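PDB 3GTZ: putative translation initiation inhibitor from Salmonella typhimurium, which is of unknown function but may, like other RutC-type proteins, deaminate reactive enamine or imine intermediates. Local coordinates for residues Leu33-Asp36 against Ala37-Thr41; Ala42-Leu45 against Ala46-Asp49; Lys80-Asp83 against Ala84-Ala88. One frame throughout, in Å; residues are numbered along the deposited sequence.

Contact 1: residues Leu33-Asp36 against Ala37-Thr41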
ATOM      1  N   LEU A  33     -24.089   4.725  -1.318  1.00 58.29           N
ATOM      2  CA  LEU A  33     -23.897   3.567  -0.454  1.00 58.03           C
ATOM      3  C   LEU A  33     -24.816   2.411  -0.814  1.00 58.11           C
ATOM      4  O   LEU A  33     -24.452   1.246  -0.586  1.00 58.81           O
ATOM      5  CB  LEU A  33     -24.058   3.951   1.032  1.00 57.67           C
ATOM      6  CG  LEU A  33     -23.060   4.951   1.654  1.00 57.56           C
ATOM      7  CD1 LEU A  33     -23.459   5.282   3.132  1.00 54.89           C
ATOM      8  CD2 LEU A  33     -21.586   4.486   1.545  1.00 53.86           C
ATOM      9  N   ASP A  34     -25.977   2.711  -1.392  1.00 57.93           N
ATOM     10  CA  ASP A  34     -26.902   1.659  -1.873  1.00 58.38           C
ATOM     11  C   ASP A  34     -26.609   1.146  -3.311  1.00 57.71           C
ATOM     12  O   ASP A  34     -27.231   0.189  -3.787  1.00 58.37           O
ATOM     13  CB  ASP A  34     -28.345   2.161  -1.770  1.00 58.83           C
ATOM     14  CG  ASP A  34     -28.676   2.678  -0.367  1.00 62.01           C
ATOM     15  OD1 ASP A  34     -28.318   1.982   0.640  1.00 64.39           O
ATOM     16  OD2 ASP A  34     -29.272   3.785  -0.273  1.00 64.27           O
ATOM     17  N   ALA A  35     -25.660   1.764  -4.009  1.00 56.55           N
ATOM     18  CA  ALA A  35     -25.313   1.295  -5.336  1.00 54.97           C
ATOM     19  C   ALA A  35     -24.563  -0.027  -5.242  1.00 53.65           C
ATOM     20  O   ALA A  35     -23.902  -0.296  -4.238  1.00 53.91           O
ATOM     21  CB  ALA A  35     -24.484   2.330  -6.054  1.00 54.75           C
ATOM     22  N   ASP A  36     -24.701  -0.840  -6.287  1.00 51.42           N
ATOM     23  CA  ASP A  36     -23.947  -2.039  -6.482  1.00 50.84           C
ATOM     24  C   ASP A  36     -22.466  -1.755  -6.797  1.00 49.39           C
ATOM     25  O   ASP A  36     -22.063  -0.606  -6.912  1.00 49.70           O
ATOM     26  CB  ASP A  36     -24.604  -2.893  -7.586  1.00 51.64           C
ATOM     27  CG  ASP A  36     -24.585  -2.211  -8.999  1.00 56.97           C
ATOM     28  OD1 ASP A  36     -25.364  -2.656  -9.890  1.00 62.26           O
ATOM     29  OD2 ASP A  36     -23.805  -1.244  -9.230  1.00 60.28           O
ATOM     30  N   ALA A  37     -21.660  -2.804  -6.937  1.00 47.51           N
ATOM     31  CA  ALA A  37     -20.216  -2.640  -7.065  1.00 46.93           C
ATOM     32  C   ALA A  37     -19.811  -2.008  -8.389  1.00 46.61           C
ATOM     33  O   ALA A  37     -18.774  -1.344  -8.435  1.00 45.46           O
ATOM     34  CB  ALA A  37     -19.479  -3.978  -6.887  1.00 45.84           C
ATOM     35  N   PHE A  38     -20.587  -2.261  -9.467  1.00 46.62           N
ATOM     36  CA  PHE A  38     -20.281  -1.651 -10.757  1.00 46.09           C
ATOM     37  C   PHE A  38     -20.433  -0.137 -10.672  1.00 45.69           C
ATOM     38  O   PHE A  38     -19.532   0.603 -11.043  1.00 45.92           O
ATOM     39  CB  PHE A  38     -21.120  -2.184 -11.917  1.00 45.92           C
ATOM     40  CG  PHE A  38     -20.865  -1.433 -13.193  1.00 44.97           C
ATOM     41  CD1 PHE A  38     -19.713  -1.675 -13.932  1.00 44.12           C
ATOM     42  CD2 PHE A  38     -21.708  -0.409 -13.586  1.00 44.53           C
ATOM     43  CE1 PHE A  38     -19.443  -0.961 -15.067  1.00 43.66           C
ATOM     44  CE2 PHE A  38     -21.432   0.327 -14.700  1.00 45.39           C
ATOM     45  CZ  PHE A  38     -20.283   0.055 -15.450  1.00 44.70           C
ATOM     46  N   GLU A  39     -21.552   0.323 -10.150  1.00 45.76           N
ATOM     47  CA  GLU A  39     -21.731   1.753  -9.952  1.00 46.84           C
ATOM     48  C   GLU A  39     -20.667   2.331  -9.029  1.00 46.39           C
ATOM     49  O   GLU A  39     -20.090   3.365  -9.346  1.00 46.51           O
ATOM     50  CB  GLU A  39     -23.107   2.070  -9.416  1.00 46.98           C
ATOM     51  CG  GLU A  39     -23.400   3.562  -9.325  1.00 48.21           C
ATOM     52  CD  GLU A  39     -24.865   3.853  -9.108  1.00 49.30           C
ATOM     53  OE1 GLU A  39     -25.714   2.959  -9.298  1.00 52.30           O
ATOM     54  OE2 GLU A  39     -25.191   4.995  -8.749  1.00 56.58           O
ATOM     55  N   GLN A  40     -20.377   1.657  -7.912  1.00 46.19           N
ATOM     56  CA  GLN A  40     -19.450   2.209  -6.927  1.00 45.23           C
ATOM     57  C   GLN A  40     -18.053   2.303  -7.525  1.00 45.19           C
ATOM     58  O   GLN A  40     -17.368   3.319  -7.333  1.00 45.03           O
ATOM     59  CB  GLN A  40     -19.448   1.395  -5.642  1.00 45.63           C
ATOM     60  CG  GLN A  40     -20.644   1.678  -4.697  1.00 46.04           C
ATOM     61  CD  GLN A  40     -20.459   1.158  -3.277  1.00 44.87           C
ATOM     62  OE1 GLN A  40     -19.485   0.501  -2.988  1.00 50.27           O
ATOM     63  NE2 GLN A  40     -21.391   1.469  -2.387  1.00 44.65           N
ATOM     64  N   THR A  41     -17.649   1.293  -8.307  1.00 44.23           N
ATOM     65  CA  THR A  41     -16.337   1.340  -8.959  1.00 44.13           C
ATOM     66  C   THR A  41     -16.256   2.437 -10.041  1.00 44.46           C
ATOM     67  O   THR A  41     -15.338   3.242 -10.054  1.00 43.95           O
ATOM     68  CB  THR A  41     -15.946  -0.029  -9.540  1.00 44.42           C
ATOM     69  OG1 THR A  41     -15.989  -1.011  -8.495  1.00 41.46           O
ATOM     70  CG2 THR A  41     -14.527   0.019 -10.214  1.00 43.55           C
TER

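Contact 2: residues Ala42-Leu45 against Ala46-Asp49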
ATOM      1  N   ALA A  42     -17.233   2.465 -10.941  1.00 45.39           N
ATOM      2  CA  ALA A  42     -17.310   3.473 -12.018  1.00 44.64           C
ATOM      3  C   ALA A  42     -17.308   4.903 -11.469  1.00 44.24           C
ATOM      4  O   ALA A  42     -16.632   5.806 -11.970  1.00 44.37           O
ATOM      5  CB  ALA A  42     -18.566   3.243 -12.781  1.00 44.49           C
ATOM      6  N   ASN A  43     -18.089   5.091 -10.422  1.00 44.15           N
ATOM      7  CA  ASN A  43     -18.213   6.373  -9.743  1.00 44.31           C
ATOM      8  C   ASN A  43     -16.898   6.752  -9.058  1.00 42.87           C
ATOM      9  O   ASN A  43     -16.505   7.910  -9.078  1.00 42.49           O
ATOM     10  CB  ASN A  43     -19.338   6.252  -8.731  1.00 44.97           C
ATOM     11  CG  ASN A  43     -19.896   7.588  -8.263  1.00 48.94           C
ATOM     12  OD1 ASN A  43     -19.187   8.519  -7.990  1.00 51.13           O
ATOM     13  ND2 ASN A  43     -21.225   7.635  -8.115  1.00 58.00           N
ATOM     14  N   THR A  44     -16.206   5.777  -8.482  1.00 41.67           N
ATOM     15  CA  THR A  44     -14.982   6.084  -7.798  1.00 41.49           C
ATOM     16  C   THR A  44     -13.888   6.425  -8.773  1.00 41.40           C
ATOM     17  O   THR A  44     -13.091   7.312  -8.501  1.00 41.74           O
ATOM     18  CB  THR A  44     -14.525   4.989  -6.842  1.00 41.66           C
ATOM     19  OG1 THR A  44     -15.628   4.612  -6.034  1.00 41.22           O
ATOM     20  CG2 THR A  44     -13.400   5.502  -5.917  1.00 39.28           C
ATOM     21  N   LEU A  45     -13.862   5.765  -9.919  1.00 41.61           N
ATOM     22  CA  LEU A  45     -12.908   6.121 -10.952  1.00 41.32           C
ATOM     23  C   LEU A  45     -13.180   7.519 -11.486  1.00 41.64           C
ATOM     24  O   LEU A  45     -12.245   8.230 -11.805  1.00 40.88           O
ATOM     25  CB  LEU A  45     -12.954   5.100 -12.046  1.00 41.39           C
ATOM     26  CG  LEU A  45     -12.473   3.707 -11.628  1.00 40.06           C
ATOM     27  CD1 LEU A  45     -12.752   2.742 -12.760  1.00 40.83           C
ATOM     28  CD2 LEU A  45     -11.007   3.743 -11.348  1.00 39.86           C
ATOM     29  N   ALA A  46     -14.456   7.917 -11.579  1.00 42.80           N
ATOM     30  CA  ALA A  46     -14.827   9.321 -11.949  1.00 43.68           C
ATOM     31  C   ALA A  46     -14.341  10.340 -10.948  1.00 44.27           C
ATOM     32  O   ALA A  46     -13.880  11.398 -11.372  1.00 45.18           O
ATOM     33  CB  ALA A  46     -16.328   9.502 -12.174  1.00 43.21           C
ATOM     34  N   GLN A  47     -14.405  10.034  -9.644  1.00 44.90           N
ATOM     35  CA  GLN A  47     -13.858  10.945  -8.587  1.00 45.60           C
ATOM     36  C   GLN A  47     -12.341  11.112  -8.682  1.00 44.45           C
ATOM     37  O   GLN A  47     -11.813  12.216  -8.525  1.00 45.03           O
ATOM     38  CB  GLN A  47     -14.125  10.448  -7.179  1.00 45.21           C
ATOM     39  CG  GLN A  47     -15.575  10.457  -6.708  1.00 50.03           C
ATOM     40  CD  GLN A  47     -15.741   9.648  -5.367  1.00 51.03           C
ATOM     41  OE1 GLN A  47     -15.104   9.969  -4.341  1.00 54.18           O
ATOM     42  NE2 GLN A  47     -16.551   8.568  -5.415  1.00 55.04           N
ATOM     43  N   ILE A  48     -11.660   9.998  -8.906  1.00 43.25           N
ATOM     44  CA  ILE A  48     -10.237   9.980  -9.094  1.00 43.01           C
ATOM     45  C   ILE A  48      -9.822  10.919 -10.237  1.00 43.85           C
ATOM     46  O   ILE A  48      -8.973  11.800 -10.025  1.00 44.75           O
ATOM     47  CB  ILE A  48      -9.716   8.572  -9.340  1.00 42.67           C
ATOM     48  CG1 ILE A  48      -9.841   7.736  -8.058  1.00 41.69           C
ATOM     49  CG2 ILE A  48      -8.269   8.652  -9.813  1.00 41.84           C
ATOM     50  CD1 ILE A  48      -9.467   6.279  -8.225  1.00 41.72           C
ATOM     51  N   ASP A  49     -10.435  10.772 -11.411  1.00 43.36           N
ATOM     52  CA  ASP A  49     -10.212  11.719 -12.515  1.00 43.82           C
ATOM     53  C   ASP A  49     -10.334  13.182 -12.068  1.00 43.71           C
ATOM     54  O   ASP A  49      -9.422  13.991 -12.272  1.00 43.75           O
ATOM     55  CB  ASP A  49     -11.201  11.481 -13.649  1.00 43.78           C
ATOM     56  CG  ASP A  49     -11.084  10.103 -14.246  1.00 44.80           C
ATOM     57  OD1 ASP A  49     -10.116   9.378 -13.923  1.00 45.41           O
ATOM     58  OD2 ASP A  49     -11.984   9.734 -15.019  1.00 47.38           O
TER

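Contact 3: residues Lys80-Asp83 against Ala84-Ala88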
ATOM      1  N   LYS A  80     -15.273  -4.712 -15.124  1.00 49.70           N
ATOM      2  CA  LYS A  80     -16.070  -4.129 -16.173  1.00 48.65           C
ATOM      3  C   LYS A  80     -15.980  -2.614 -16.074  1.00 48.31           C
ATOM      4  O   LYS A  80     -15.768  -1.976 -17.070  1.00 48.91           O
ATOM      5  CB  LYS A  80     -17.497  -4.598 -16.009  1.00 49.39           C
ATOM      6  CG  LYS A  80     -18.473  -4.315 -17.129  1.00 51.08           C
ATOM      7  CD  LYS A  80     -19.890  -4.238 -16.515  1.00 52.04           C
ATOM      8  CE  LYS A  80     -20.948  -4.871 -17.366  1.00 53.90           C
ATOM      9  NZ  LYS A  80     -22.285  -4.581 -16.739  1.00 53.47           N
ATOM     10  N   ALA A  81     -16.105  -2.033 -14.874  1.00 47.41           N
ATOM     11  CA  ALA A  81     -15.943  -0.574 -14.702  1.00 46.00           C
ATOM     12  C   ALA A  81     -14.531  -0.140 -15.032  1.00 44.70           C
ATOM     13  O   ALA A  81     -14.312   0.786 -15.779  1.00 45.26           O
ATOM     14  CB  ALA A  81     -16.301  -0.159 -13.302  1.00 44.85           C
ATOM     15  N   TRP A  82     -13.552  -0.835 -14.494  1.00 44.44           N
ATOM     16  CA  TRP A  82     -12.158  -0.518 -14.800  1.00 43.48           C
ATOM     17  C   TRP A  82     -11.932  -0.541 -16.299  1.00 42.75           C
ATOM     18  O   TRP A  82     -11.308   0.370 -16.840  1.00 43.12           O
ATOM     19  CB  TRP A  82     -11.235  -1.528 -14.127  1.00 42.96           C
ATOM     20  CG  TRP A  82      -9.798  -1.344 -14.414  1.00 42.65           C
ATOM     21  CD1 TRP A  82      -9.117  -1.858 -15.463  1.00 43.11           C
ATOM     22  CD2 TRP A  82      -8.843  -0.618 -13.633  1.00 41.91           C
ATOM     23  NE1 TRP A  82      -7.809  -1.489 -15.407  1.00 43.29           N
ATOM     24  CE2 TRP A  82      -7.601  -0.751 -14.278  1.00 41.93           C
ATOM     25  CE3 TRP A  82      -8.916   0.114 -12.446  1.00 42.62           C
ATOM     26  CZ2 TRP A  82      -6.447  -0.170 -13.799  1.00 41.63           C
ATOM     27  CZ3 TRP A  82      -7.762   0.684 -11.952  1.00 42.73           C
ATOM     28  CH2 TRP A  82      -6.542   0.559 -12.638  1.00 42.53           C
ATOM     29  N   ASP A  83     -12.430  -1.579 -16.960  1.00 41.96           N
ATOM     30  CA  ASP A  83     -12.174  -1.758 -18.379  1.00 42.14           C
ATOM     31  C   ASP A  83     -12.802  -0.682 -19.264  1.00 41.62           C
ATOM     32  O   ASP A  83     -12.299  -0.396 -20.329  1.00 40.72           O
ATOM     33  CB  ASP A  83     -12.621  -3.140 -18.859  1.00 42.23           C
ATOM     34  CG  ASP A  83     -11.730  -4.265 -18.344  1.00 44.03           C
ATOM     35  OD1 ASP A  83     -10.613  -3.992 -17.823  1.00 42.08           O
ATOM     36  OD2 ASP A  83     -12.189  -5.422 -18.451  1.00 43.53           O
ATOM     37  N   ALA A  84     -13.891  -0.085 -18.802  1.00 41.45           N
ATOM     38  CA  ALA A  84     -14.587   0.955 -19.546  1.00 40.99           C
ATOM     39  C   ALA A  84     -13.852   2.304 -19.429  1.00 41.35           C
ATOM     40  O   ALA A  84     -14.009   3.175 -20.293  1.00 42.31           O
ATOM     41  CB  ALA A  84     -15.991   1.064 -19.060  1.00 38.54           C
ATOM     42  N   TRP A  85     -13.007   2.423 -18.396  1.00 41.26           N
ATOM     43  CA  TRP A  85     -12.328   3.668 -18.004  1.00 40.72           C
ATOM     44  C   TRP A  85     -10.860   3.705 -18.336  1.00 40.44           C
ATOM     45  O   TRP A  85     -10.373   4.718 -18.786  1.00 42.05           O
ATOM     46  CB  TRP A  85     -12.516   3.826 -16.495  1.00 40.31           C
ATOM     47  CG  TRP A  85     -11.587   4.749 -15.773  1.00 40.75           C
ATOM     48  CD1 TRP A  85     -11.833   6.041 -15.446  1.00 41.16           C
ATOM     49  CD2 TRP A  85     -10.332   4.418 -15.164  1.00 40.02           C
ATOM     50  NE1 TRP A  85     -10.773   6.575 -14.723  1.00 41.50           N
ATOM     51  CE2 TRP A  85      -9.840   5.600 -14.533  1.00 41.19           C
ATOM     52  CE3 TRP A  85      -9.560   3.263 -15.110  1.00 41.67           C
ATOM     53  CZ2 TRP A  85      -8.606   5.654 -13.872  1.00 38.51           C
ATOM     54  CZ3 TRP A  85      -8.293   3.319 -14.441  1.00 40.26           C
ATOM     55  CH2 TRP A  85      -7.852   4.508 -13.843  1.00 39.96           C
ATOM     56  N   VAL A  86     -10.133   2.621 -18.069  1.00 40.56           N
ATOM     57  CA  VAL A  86      -8.664   2.589 -18.179  1.00 39.87           C
ATOM     58  C   VAL A  86      -8.166   3.081 -19.538  1.00 40.72           C
ATOM     59  O   VAL A  86      -8.833   2.872 -20.530  1.00 41.72           O
ATOM     60  CB  VAL A  86      -8.135   1.161 -17.946  1.00 40.06           C
ATOM     61  CG1 VAL A  86      -8.551   0.221 -19.114  1.00 38.47           C
ATOM     62  CG2 VAL A  86      -6.630   1.173 -17.751  1.00 37.67           C
ATOM     63  N   VAL A  87      -7.012   3.743 -19.571  1.00 40.99           N
ATOM     64  CA  VAL A  87      -6.452   4.260 -20.787  1.00 41.81           C
ATOM     65  C   VAL A  87      -5.465   3.232 -21.372  1.00 43.29           C
ATOM     66  O   VAL A  87      -4.410   2.925 -20.786  1.00 42.40           O
ATOM     67  CB  VAL A  87      -5.808   5.629 -20.592  1.00 42.61           C
ATOM     68  CG1 VAL A  87      -5.191   6.167 -21.954  1.00 41.47           C
ATOM     69  CG2 VAL A  87      -6.852   6.637 -20.038  1.00 40.52           C
ATOM     70  N   ALA A  88      -5.856   2.658 -22.515  1.00 43.65           N
ATOM     71  CA  ALA A  88      -5.037   1.649 -23.200  1.00 44.32           C
ATOM     72  C   ALA A  88      -3.615   2.186 -23.403  1.00 45.24           C
ATOM     73  O   ALA A  88      -3.408   3.339 -23.810  1.00 45.82           O
ATOM     74  CB  ALA A  88      -5.670   1.244 -24.547  1.00 43.53           C
TER

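Contact 1: residues Leu33-Asp36 against Ala37-Thr41
The side chain of Asp-36, the N-cap residue of helix 37-54, reaches over the first turn with its carboxylate and overlaps the backbone of Phe-38 and Glu-39. Its OD2 accepts the amide of Glu-39, with Glu-39 N 2.9 Å from Asp-36 OD2. The bond is close to straight, 169° at the hydrogen, and the amide meets OD2 nearly along the carboxylate C-O axis. The torsion that allows this sets CG between the backbone N and the carbonyl carbon (chi1 65°), which brings the carboxylate over the first turn, where the helix N terminus would probably stabilise its negative charge. The main chain begins its regular pattern at the same residue, since Gln-40 N donates to Asp-36 O at 3.0 Å.

One residue earlier, Ala-35 is buried and directs its methyl at the side chain of Glu-39. With CG anti to the backbone N (chi1 -174°) and the chain extended beyond it, Glu-39 runs alongside that methyl, and Ala-35 CB lies 3.4 Å from Glu-39 CD. Glu-39 OE2 is held in turn by Asn-32, just upstream in the same loop.

Gln-40 also reaches back toward the loop, its CG 4.1 Å from Ala-35 CB. Both ends of its buried amide are satisfied: OE1 accepts from the backbone N of Lys-107, while NE2 donates to the carbonyls of Asn-32 and Lys-105. The loop entering the helix is thereby tied to the segment leading into strand 108-115. Within the first turn, Ala-37 O takes two donors from opposite faces of its carbonyl plane: Thr-41 N at 2.9 Å and Thr-41 OG1 at 2.8 Å.

Contact 2: residues Ala42-Leu45 against Ala46-Asp49
Ile-48 lies against the turn before it in two ways: its CD1 is 4.3 Å from Leu-45 CD2, and its amide bonds to the carbonyl of Thr-44. That bond belongs to an unbroken run of four i to i+4 hydrogen bonds, from Ala-46 N to Ala-42 O through Asp-49 N to Leu-45 O. The last, at 3.1 Å between Asp-49 N and Leu-45 O, is almost straight at 175°.

The apolar contacts fall on the sheet-facing side of helix 37-54, which packs on the mixed sheet of the YjgF-like fold. Leu-45 and Ile-48 both rest on Ile-110 of strand 108-115, and Leu-45 also touches Trp-85 of helix 75-85.

Among the polar side chains, Gln-47 leans back along the helix, with its CG anti to the carbonyl carbon (chi1 -68°) and 3.6 Å from Asn-43 O. Its NE2 donates to the carbonyl of Val-29, while Thr-44 OG1 bonds to Gln-40 O a turn earlier. Asp-49 turns its carboxylate back toward the carbonyl of Leu-45, where OD1 takes the indole N-H of Trp-85 and lies 3.2 Å from Leu-45 O, two acceptors side by side.

Contact 3: residues Lys80-Asp83 against Ala84-Ala88
The C-terminal end of helix 75-85 is where Trp-82 receives Trp-85 and Val-86 over a single face of its indole. Trp-85 approaches with its edge, in an edge-to-face pair whose six-membered rings have centroids 4.9 Å apart and planes inclined at 54°. The leading atom is CZ3, and Trp-85 CZ3 stands 3.7 Å from Trp-82 CZ3. Beside it, Val-86 makes a CH-pi contact over the pyrrole part, its CB 4.1 Å from the centroid of the Trp-82 five-membered ring and 29° off the ring normal. Both tryptophans carry CG anti to the backbone N (chi1 177° for Trp-82), which sends the two indoles off the helix to where they can meet.

Within the beta-alpha-beta unit of strand 62-69, helix 75-85 and strand 93-98, Trp-82 packs on Ala-65 and Ile-67, and Trp-85 on Ile-62. The Trp-82 indole also reaches the subunit interface, its NE1 donating to Arg-13 O of the second subunit.

The backbone bonding becomes irregular at the last turn. Trp-85 N bonds only weakly to Ala-81 O, yet reaches Trp-82 O, three residues back, at 3.1 Å from well above the carbonyl plane. Trp-82 O also accepts a second donor nearly along its C=O axis, Val-86 N at 2.8 Å, and Val-86 is the first residue to leave helical geometry.

From the N terminus, contact 1 turns the loop after strand 23-28 into helix 37-54, and contact 2 continues directly along that helix. Contact 3 comes later, after strand 62-69, at the end of helix 75-85. All three are local and run in series, so none nests within or crosses another. In space, however, the helices lie together. Contact 1 meets contact 3 where Phe-38 CE1 packs 3.6 Å from Lys-80 CD, with a cation-pi interaction between the two residues. Contact 2 meets contact 3 where Ala-42 packs on Ala-81, and Asp-49 and Trp-85 join the two helices further along. Helix 37-54 thus packs along helix 75-85, and contact 1 also ties the loop after strand 23-28 to that pair.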